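Local coordinates for 2S Albumin protein (Dolichos, PDB 6IX1) that is a 2S albumin seed protein with a hemopexin-type fold, probably a four-bladed beta-propeller, whose precise function is not established, at residues M105-D119 / L132-K146. Numbering follows the deposited sequence.
Sequences MFPVLKNTVFEDGID and LFKGNKYGRIAYDSK. With SO4 (sulfate ion), chain E.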
ATOM      1  N   MET A 105      10.985  -1.349  14.412  1.00  9.26           N
ATOM      2  CA  MET A 105      11.407  -1.618  13.030  1.00  9.57           C
ATOM      3  C   MET A 105      12.105  -0.380  12.451  1.00  7.92           C
ATOM      4  O   MET A 105      13.061  -0.502  11.725  1.00  8.88           O
ATOM      5  CB  MET A 105      10.227  -2.051  12.175  1.00  8.19           C
ATOM      6  CG  MET A 105      10.635  -2.536  10.853  1.00  9.12           C
ATOM      7  SD  MET A 105      11.532  -4.088  10.838  1.00 10.89           S
ATOM      8  CE  MET A 105      10.129  -5.211  10.925  1.00 12.82           C
ATOM      9  N   PHE A 106      11.507   0.784  12.728  1.00  8.07           N
ATOM     10  CA  PHE A 106      11.959   2.064  12.164  1.00  9.77           C
ATOM     11  C   PHE A 106      12.081   3.035  13.312  1.00  8.78           C
ATOM     12  O   PHE A 106      11.161   3.837  13.564  1.00  8.38           O
ATOM     13  CB  PHE A 106      10.981   2.603  11.132  1.00  8.52           C
ATOM     14  CG  PHE A 106      10.650   1.675  10.002  1.00  9.08           C
ATOM     15  CD1 PHE A 106      11.527   1.497   8.945  1.00 10.30           C
ATOM     16  CD2 PHE A 106       9.470   0.957  10.014  1.00 10.01           C
ATOM     17  CE1 PHE A 106      11.225   0.570   7.942  1.00 10.30           C
ATOM     18  CE2 PHE A 106       9.148   0.082   8.958  1.00 10.58           C
ATOM     19  CZ  PHE A 106       9.999  -0.077   7.916  1.00  9.98           C
ATOM     20  N   PRO A 107      13.208   2.986  14.056  1.00  9.51           N
ATOM     21  CA  PRO A 107      13.373   3.899  15.201  1.00 10.37           C
ATOM     22  C   PRO A 107      13.130   5.395  14.932  1.00 10.48           C
ATOM     23  O   PRO A 107      12.683   6.098  15.871  1.00 12.01           O
ATOM     24  CB  PRO A 107      14.815   3.616  15.635  1.00 12.20           C
ATOM     25  CG  PRO A 107      14.975   2.131  15.357  1.00 12.72           C
ATOM     26  CD  PRO A 107      14.238   1.954  14.037  1.00 11.44           C
ATOM     27  N   VAL A 108      13.353   5.867  13.700  1.00  9.88           N
ATOM     28  CA  VAL A 108      13.108   7.295  13.399  1.00 11.27           C
ATOM     29  C   VAL A 108      11.633   7.628  13.545  1.00 10.06           C
ATOM     30  O   VAL A 108      11.280   8.818  13.657  1.00  9.82           O
ATOM     31  CB  VAL A 108      13.542   7.695  11.989  1.00 12.83           C
ATOM     32  CG1 VAL A 108      15.049   7.685  11.870  1.00 19.32           C
ATOM     33  CG2 VAL A 108      12.821   6.949  10.888  1.00 13.20           C
ATOM     34  N   LEU A 109      10.791   6.614  13.513  1.00  8.73           N
ATOM     35  CA  LEU A 109       9.325   6.813  13.611  1.00  7.67           C
ATOM     36  C   LEU A 109       8.849   6.753  15.070  1.00  7.03           C
ATOM     37  O   LEU A 109       7.686   7.043  15.306  1.00  7.18           O
ATOM     38  CB  LEU A 109       8.569   5.775  12.724  1.00  8.05           C
ATOM     39  CG  LEU A 109       8.884   5.806  11.229  1.00  7.75           C
ATOM     40  CD1 LEU A 109       7.969   4.811  10.483  1.00  8.26           C
ATOM     41  CD2 LEU A 109       8.771   7.164  10.669  1.00  8.72           C
ATOM     42  N   LYS A 110       9.706   6.327  15.985  1.00  7.33           N
ATOM     43  CA  LYS A 110       9.280   6.333  17.392  1.00  7.82           C
ATOM     44  C   LYS A 110       8.866   7.748  17.780  1.00  7.31           C
ATOM     45  O   LYS A 110       9.510   8.744  17.334  1.00  8.00           O
ATOM     46  CB  LYS A 110      10.418   5.880  18.306  1.00  9.50           C
ATOM     47  CG  LYS A 110      10.011   5.608  19.746  1.00  9.47           C
ATOM     48  CD  LYS A 110      11.213   5.433  20.681  1.00 14.49           C
ATOM     49  CE  LYS A 110      10.684   5.142  22.078  1.00 15.98           C
ATOM     50  NZ  LYS A 110      11.733   5.150  23.117  1.00 20.23           N
ATOM     51  N   ASN A 111       7.787   7.863  18.532  1.00  7.24           N
ATOM     52  CA  ASN A 111       7.254   9.143  19.001  1.00  8.29           C
ATOM     53  C   ASN A 111       6.586   9.971  17.934  1.00  6.74           C
ATOM     54  O   ASN A 111       6.118  11.050  18.315  1.00  8.15           O
ATOM     55  CB  ASN A 111       8.294   9.936  19.775  1.00  8.83           C
ATOM     56  CG  ASN A 111       8.882   9.150  20.930  1.00  8.75           C
ATOM     57  OD1 ASN A 111       8.162   8.470  21.658  1.00 12.28           O
ATOM     58  ND2 ASN A 111      10.198   9.163  21.026  1.00 10.95           N
ATOM     59  N   THR A 112       6.563   9.493  16.709  1.00  8.01           N
ATOM     60  CA  THR A 112       5.898  10.195  15.607  1.00  7.25           C
ATOM     61  C   THR A 112       4.449   9.745  15.427  1.00  6.95           C
ATOM     62  O   THR A 112       4.030   8.742  15.988  1.00  7.95           O
ATOM     63  CB  THR A 112       6.635  10.118  14.273  1.00  6.85           C
ATOM     64  OG1 THR A 112       6.356   8.842  13.686  1.00  7.63           O
ATOM     65  CG2 THR A 112       8.079  10.451  14.399  1.00  7.42           C
ATOM     66  N   VAL A 113       3.724  10.416  14.530  1.00  8.64           N
ATOM     67  CA  VAL A 113       2.328  10.000  14.206  1.00  8.20           C
ATOM     68  C   VAL A 113       2.251   8.561  13.640  1.00  7.76           C
ATOM     69  O   VAL A 113       1.142   7.949  13.705  1.00 10.17           O
ATOM     70  CB  VAL A 113       1.674  10.959  13.219  1.00 10.06           C
ATOM     71  CG1 VAL A 113       1.481  12.331  13.865  1.00 13.00           C
ATOM     72  CG2 VAL A 113       2.390  10.982  11.874  1.00 10.09           C
ATOM     73  N   PHE A 114       3.331   7.994  13.200  1.00  6.47           N
ATOM     74  CA  PHE A 114       3.331   6.673  12.570  1.00  6.83           C
ATOM     75  C   PHE A 114       3.509   5.563  13.592  1.00  8.07           C
ATOM     76  O   PHE A 114       3.290   4.391  13.240  1.00  8.73           O
ATOM     77  CB  PHE A 114       4.449   6.581  11.538  1.00  8.68           C
ATOM     78  CG  PHE A 114       4.243   7.475  10.341  1.00  7.84           C
ATOM     79  CD1 PHE A 114       3.173   7.380   9.496  1.00  8.00           C
ATOM     80  CD2 PHE A 114       5.076   8.564  10.165  1.00  7.67           C
ATOM     81  CE1 PHE A 114       2.983   8.274   8.464  1.00  9.04           C
ATOM     82  CE2 PHE A 114       4.909   9.442   9.126  1.00  8.07           C
ATOM     83  CZ  PHE A 114       3.880   9.291   8.290  1.00  8.35           C
ATOM     84  N   GLU A 115       3.927   5.859  14.811  1.00  8.49           N
ATOM     85  CA  GLU A 115       4.349   4.743  15.702  1.00  8.63           C
ATOM     86  C   GLU A 115       3.188   3.785  16.054  1.00  9.55           C
ATOM     87  O   GLU A 115       3.445   2.634  16.262  1.00 12.20           O
ATOM     88  CB  GLU A 115       4.995   5.270  16.959  1.00 11.94           C
ATOM     89  CG  GLU A 115       4.139   5.901  17.989  1.00 10.96           C
ATOM     90  CD  GLU A 115       4.885   6.207  19.302  1.00 13.22           C
ATOM     91  OE1 GLU A 115       6.123   5.791  19.445  1.00 11.89           O
ATOM     92  OE2 GLU A 115       4.259   6.865  20.128  1.00 21.20           O
ATOM     93  N   ASP A 116       1.955   4.254  16.120  1.00  8.30           N
ATOM     94  CA  ASP A 116       0.834   3.376  16.525  1.00 10.10           C
ATOM     95  C   ASP A 116       0.139   2.740  15.323  1.00  9.82           C
ATOM     96  O   ASP A 116      -0.783   1.963  15.521  1.00 11.37           O
ATOM     97  CB  ASP A 116      -0.211   4.153  17.345  1.00 13.20           C
ATOM     98  CG  ASP A 116       0.303   4.733  18.640  1.00 18.39           C
ATOM     99  OD1 ASP A 116       1.031   4.016  19.266  1.00 23.51           O
ATOM    100  OD2 ASP A 116      -0.094   5.865  18.980  1.00 37.92           O
ATOM    101  N   GLY A 117       0.562   3.089  14.118  1.00  8.84           N
ATOM    102  CA  GLY A 117      -0.063   2.569  12.894  1.00  8.86           C
ATOM    103  C   GLY A 117       0.223   3.480  11.757  1.00  7.10           C
ATOM    104  O   GLY A 117       0.354   4.666  11.918  1.00  9.43           O
ATOM    105  N   ILE A 118       0.193   2.889  10.569  1.00  7.66           N
ATOM    106  CA  ILE A 118       0.289   3.628   9.302  1.00  7.64           C
ATOM    107  C   ILE A 118      -0.970   3.352   8.505  1.00  7.53           C
ATOM    108  O   ILE A 118      -1.347   2.156   8.415  1.00  8.69           O
ATOM    109  CB  ILE A 118       1.626   3.281   8.582  1.00  8.30           C
ATOM    110  CG1 ILE A 118       2.824   3.411   9.548  1.00  9.10           C
ATOM    111  CG2 ILE A 118       1.774   4.140   7.336  1.00  8.55           C
ATOM    112  CD1 ILE A 118       4.127   3.207   8.944  1.00 10.08           C
ATOM    113  N   ASP A 119      -1.551   4.377   7.877  1.00  7.36           N
ATOM    114  CA  ASP A 119      -2.761   4.089   7.085  1.00  7.45           C
ATOM    115  C   ASP A 119      -2.397   3.496   5.735  1.00  7.35           C
ATOM    116  O   ASP A 119      -3.130   2.578   5.301  1.00  8.46           O
ATOM    117  CB  ASP A 119      -3.541   5.378   6.836  1.00  7.80           C
ATOM    118  CG  ASP A 119      -4.229   5.997   8.053  1.00  8.75           C
ATOM    119  OD1 ASP A 119      -4.382   5.267   9.078  1.00 10.50           O
ATOM    120  OD2 ASP A 119      -4.546   7.186   8.011  1.00 10.48           O
ATOM    121  N   LEU A 132       4.590   7.381   3.318  1.00  7.29           N
ATOM    122  CA  LEU A 132       3.829   6.933   4.484  1.00  7.85           C
ATOM    123  C   LEU A 132       2.704   7.948   4.791  1.00  7.05           C
ATOM    124  O   LEU A 132       3.012   9.137   4.872  1.00  9.41           O
ATOM    125  CB  LEU A 132       4.735   6.759   5.717  1.00  8.29           C
ATOM    126  CG  LEU A 132       5.969   5.878   5.547  1.00  8.28           C
ATOM    127  CD1 LEU A 132       6.685   5.860   6.846  1.00  8.63           C
ATOM    128  CD2 LEU A 132       5.676   4.434   5.165  1.00  8.47           C
ATOM    129  N   PHE A 133       1.489   7.442   5.013  1.00  6.79           N
ATOM    130  CA  PHE A 133       0.334   8.306   5.231  1.00  8.29           C
ATOM    131  C   PHE A 133      -0.311   7.925   6.549  1.00  8.37           C
ATOM    132  O   PHE A 133      -0.459   6.728   6.834  1.00  8.60           O
ATOM    133  CB  PHE A 133      -0.711   8.125   4.131  1.00  7.18           C
ATOM    134  CG  PHE A 133      -0.170   8.535   2.794  1.00  7.04           C
ATOM    135  CD1 PHE A 133      -0.219   9.869   2.430  1.00  8.93           C
ATOM    136  CD2 PHE A 133       0.433   7.626   1.893  1.00  8.70           C
ATOM    137  CE1 PHE A 133       0.331  10.318   1.230  1.00  7.63           C
ATOM    138  CE2 PHE A 133       0.950   8.079   0.697  1.00  7.80           C
ATOM    139  CZ  PHE A 133       0.855   9.397   0.340  1.00  7.88           C
ATOM    140  N   LYS A 134      -0.684   8.940   7.343  1.00  8.63           N
ATOM    141  CA  LYS A 134      -1.403   8.709   8.609  1.00  8.83           C
ATOM    142  C   LYS A 134      -2.325   9.891   8.835  1.00  8.02           C
ATOM    143  O   LYS A 134      -1.826  11.057   8.937  1.00  7.62           O
ATOM    144  CB  LYS A 134      -0.471   8.596   9.832  1.00  8.69           C
ATOM    145  CG  LYS A 134      -1.156   8.379  11.156  1.00 10.83           C
ATOM    146  CD  LYS A 134      -2.018   7.143  11.243  1.00 11.59           C
ATOM    147  CE  LYS A 134      -2.435   6.861  12.653  1.00 12.83           C
ATOM    148  NZ  LYS A 134      -1.259   6.454  13.400  1.00 12.89           N
ATOM    149  N   GLY A 135      -3.640   9.670   8.910  1.00  8.57           N
ATOM    150  CA  GLY A 135      -4.554  10.823   8.885  1.00  8.18           C
ATOM    151  C   GLY A 135      -4.270  11.717   7.721  1.00  7.79           C
ATOM    152  O   GLY A 135      -4.006  11.243   6.623  1.00  7.99           O
ATOM    153  N   ASN A 136      -4.292  13.018   7.928  1.00  7.38           N
ATOM    154  CA  ASN A 136      -4.031  13.994   6.855  1.00  7.63           C
ATOM    155  C   ASN A 136      -2.563  14.355   6.740  1.00  6.45           C
ATOM    156  O   ASN A 136      -2.222  15.321   6.050  1.00  7.90           O
ATOM    157  CB  ASN A 136      -4.882  15.215   7.029  1.00  7.12           C
ATOM    158  CG  ASN A 136      -4.429  16.195   8.095  1.00  9.16           C
ATOM    159  OD1 ASN A 136      -3.717  15.788   8.996  1.00  8.94           O
ATOM    160  ND2 ASN A 136      -4.905  17.436   7.945  1.00 16.04           N
ATOM    161  N   LYS A 137      -1.714  13.521   7.293  1.00  7.53           N
ATOM    162  CA  LYS A 137      -0.287  13.742   7.348  1.00  7.26           C
ATOM    163  C   LYS A 137       0.459  12.676   6.494  1.00  7.07           C
ATOM    164  O   LYS A 137      -0.037  11.574   6.267  1.00  8.03           O
ATOM    165  CB  LYS A 137       0.236  13.694   8.768  1.00  7.63           C
ATOM    166  CG  LYS A 137      -0.346  14.695   9.755  1.00  9.20           C
ATOM    167  CD  LYS A 137       0.069  16.099   9.538  1.00  9.65           C
ATOM    168  CE  LYS A 137      -0.571  17.079  10.519  1.00  9.92           C
ATOM    169  NZ  LYS A 137      -1.873  17.619  10.014  1.00 10.80           N
ATOM    170  N   TYR A 138       1.659  13.042   6.040  1.00  5.90           N
ATOM    171  CA  TYR A 138       2.481  12.108   5.319  1.00  6.43           C
ATOM    172  C   TYR A 138       3.960  12.410   5.498  1.00  6.40           C
ATOM    173  O   TYR A 138       4.353  13.600   5.703  1.00  7.17           O
ATOM    174  CB  TYR A 138       2.117  12.090   3.832  1.00  7.09           C
ATOM    175  CG  TYR A 138       2.934  12.967   2.942  1.00  6.78           C
ATOM    176  CD1 TYR A 138       2.733  14.337   2.944  1.00  8.61           C
ATOM    177  CD2 TYR A 138       3.985  12.472   2.219  1.00  7.97           C
ATOM    178  CE1 TYR A 138       3.491  15.173   2.139  1.00  8.45           C
ATOM    179  CE2 TYR A 138       4.731  13.263   1.401  1.00  8.31           C
ATOM    180  CZ  TYR A 138       4.496  14.619   1.384  1.00  8.52           C
ATOM    181  OH  TYR A 138       5.175  15.490   0.599  1.00  9.62           O
ATOM    182  N   GLY A 139       4.777  11.407   5.363  1.00  7.64           N
ATOM    183  CA  GLY A 139       6.205  11.546   5.227  1.00  8.96           C
ATOM    184  C   GLY A 139       6.793  10.554   4.324  1.00  8.54           C
ATOM    185  O   GLY A 139       6.041   9.856   3.566  1.00  9.19           O
ATOM    186  N   ARG A 140       8.094  10.505   4.251  1.00 10.86           N
ATOM    187  CA  ARG A 140       8.817   9.564   3.412  1.00 11.10           C
ATOM    188  C   ARG A 140       9.923   8.900   4.190  1.00 10.99           C
ATOM    189  O   ARG A 140      10.671   9.617   4.883  1.00 11.85           O
ATOM    190  CB  ARG A 140       9.469  10.264   2.235  1.00 13.95           C
ATOM    191  CG  ARG A 140       8.700  11.282   1.429  1.00 17.31           C
ATOM    192  CD  ARG A 140       9.666  12.364   1.095  1.00 26.03           C
ATOM    193  NE  ARG A 140       9.031  13.631   0.961  1.00 18.69           N
ATOM    194  CZ  ARG A 140       9.077  14.643   1.805  1.00 16.30           C
ATOM    195  NH1 ARG A 140       8.542  15.754   1.384  1.00 15.90           N
ATOM    196  NH2 ARG A 140       9.793  14.651   2.908  1.00 17.68           N
ATOM    197  N   ILE A 141      10.038   7.599   4.021  1.00 10.32           N
ATOM    198  CA  ILE A 141      11.162   6.848   4.599  1.00 12.28           C
ATOM    199  C   ILE A 141      11.994   6.275   3.462  1.00 10.35           C
ATOM    200  O   ILE A 141      11.428   5.785   2.503  1.00 10.71           O
ATOM    201  CB  ILE A 141      10.667   5.856   5.639  1.00 13.37           C
ATOM    202  CG1 ILE A 141      11.787   5.333   6.522  1.00 14.51           C
ATOM    203  CG2 ILE A 141       9.880   4.763   4.958  1.00 10.80           C
ATOM    204  CD1 ILE A 141      11.335   4.954   7.871  1.00 15.07           C
ATOM    205  N   ALA A 142      13.294   6.264   3.642  1.00  9.71           N
ATOM    206  CA  ALA A 142      14.195   5.493   2.761  1.00  8.87           C
ATOM    207  C   ALA A 142      14.317   4.141   3.428  1.00  9.03           C
ATOM    208  O   ALA A 142      14.786   4.022   4.550  1.00 10.21           O
ATOM    209  CB  ALA A 142      15.534   6.186   2.648  1.00  9.87           C
ATOM    210  N   TYR A 143      13.822   3.064   2.794  1.00  9.96           N
ATOM    211  CA  TYR A 143      13.665   1.762   3.487  1.00 10.02           C
ATOM    212  C   TYR A 143      15.006   1.150   3.847  1.00  8.43           C
ATOM    213  O   TYR A 143      15.051   0.350   4.712  1.00 11.06           O
ATOM    214  CB  TYR A 143      12.739   0.800   2.756  1.00  9.90           C
ATOM    215  CG  TYR A 143      13.268   0.273   1.443  1.00  9.14           C
ATOM    216  CD1 TYR A 143      14.270  -0.693   1.383  1.00  9.70           C
ATOM    217  CD2 TYR A 143      12.820   0.779   0.249  1.00  9.34           C
ATOM    218  CE1 TYR A 143      14.797  -1.130   0.189  1.00 12.23           C
ATOM    219  CE2 TYR A 143      13.282   0.333  -0.940  1.00 10.58           C
ATOM    220  CZ  TYR A 143      14.290  -0.624  -0.990  1.00 11.70           C
ATOM    221  OH  TYR A 143      14.783  -1.050  -2.173  1.00 15.72           O
ATOM    222  N   ASP A 144      16.047   1.474   3.051  1.00  8.30           N
ATOM    223  CA  ASP A 144      17.327   0.764   3.229  1.00  9.76           C
ATOM    224  C   ASP A 144      18.140   1.372   4.340  1.00  9.39           C
ATOM    225  O   ASP A 144      18.682   0.662   5.114  1.00 10.12           O
ATOM    226  CB  ASP A 144      18.111   0.759   1.923  1.00  8.55           C
ATOM    227  CG  ASP A 144      18.446   2.077   1.264  1.00 10.71           C
ATOM    228  OD1 ASP A 144      17.808   3.102   1.632  1.00 10.22           O
ATOM    229  OD2 ASP A 144      19.310   2.053   0.388  1.00 13.84           O
ATOM    230  N   SER A 145      18.179   2.675   4.440  1.00  7.61           N
ATOM    231  CA  SER A 145      18.844   3.350   5.579  1.00  7.24           C
ATOM    232  C   SER A 145      17.896   3.542   6.752  1.00  8.10           C
ATOM    233  O   SER A 145      18.408   3.804   7.860  1.00  9.01           O
ATOM    234  CB  SER A 145      19.267   4.723   5.201  1.00  7.74           C
ATOM    235  OG  SER A 145      18.144   5.524   4.816  1.00  7.75           O
ATOM    236  N   LYS A 146      16.615   3.351   6.557  1.00  8.13           N
ATOM    237  CA  LYS A 146      15.574   3.635   7.564  1.00  9.27           C
ATOM    238  C   LYS A 146      15.565   5.081   8.038  1.00 10.41           C
ATOM    239  O   LYS A 146      15.045   5.340   9.109  1.00 16.08           O
ATOM    240  CB  LYS A 146      15.584   2.593   8.683  1.00  9.00           C
ATOM    241  CG  LYS A 146      15.321   1.150   8.217  1.00  9.50           C
ATOM    242  CD  LYS A 146      15.386   0.227   9.395  1.00 10.89           C
ATOM    243  CE  LYS A 146      14.901  -1.165   9.033  1.00 12.68           C
ATOM    244  NZ  LYS A 146      14.951  -2.004  10.230  1.00 16.00           N
TER
HETATM  245  S   SO4 E 302       7.414  14.537  -2.259  1.00 15.74           S
HETATM  246  O1  SO4 E 302       8.538  13.541  -2.461  1.00 20.90           O
HETATM  247  O2  SO4 E 302       6.537  13.954  -3.276  1.00 14.03           O
HETATM  248  O3  SO4 E 302       8.014  15.716  -2.623  1.00 18.25           O
HETATM  249  O4  SO4 E 302       7.041  14.418  -0.903  1.00 12.23           O
HETATM  250  O   HOH W   1      14.653   4.184  11.571  1.00 12.62           O
HETATM  251  O   HOH W   2      -3.872   8.637   5.564  1.00  9.26           O
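K134 and K146 each fasten the loop 105-119 to the chain 132-146 through backbone carbonyls, K134 at its turns and K146 at its start. The K134 ammonium is gripped by two of them: NZ lies 2.8 Å from V113 O, nearly in line with that C=O, and 2.8 Å from G117 O, tilted from its plane. With CG anti to the backbone N (chi1 179°), bends at chi2 and chi4 carry NZ to the carbonyls of the turns 112-115 and 114-117. A methionine here would probably leave both carbonyls without their shared donor and the turns less firmly held. K146, extended beyond CG, sends NZ to M105 O (2.8 Å) in the carbonyl plane, at the end of helix 102-105; a water joins V108 N to K146 O.

D119, next to K134, fastens the end of the loop. Its N donates to F133 O, while its OD2 takes G135 N (2.8 Å) from above the carboxylate plane, in the type II' turn 134-137 between the strands.

These strands belong to one antiparallel blade of a hemopexin-type beta-propeller, and 105-119 is the connection that arrives from the preceding blade, whose strand 72-77 packs against F106 and I118.

Between the K146 and K134 anchors the packing is apolar. L132 CB sits over one face of the F114 ring, 4.0 Å from its centroid in a CH-pi contact, and V113 CG2 lies over the opposite face. The ring edge meets the backbone at F133 C and G139 N; a side chain at that glycine would point toward the loop. L109 and L132 meet tip to tip, CD1 to CD1 at 4.0 Å. I141 CD1 reaches F106 CD1 (3.6 Å) and V108 CG2, its side chain crossing F106 at about a right angle.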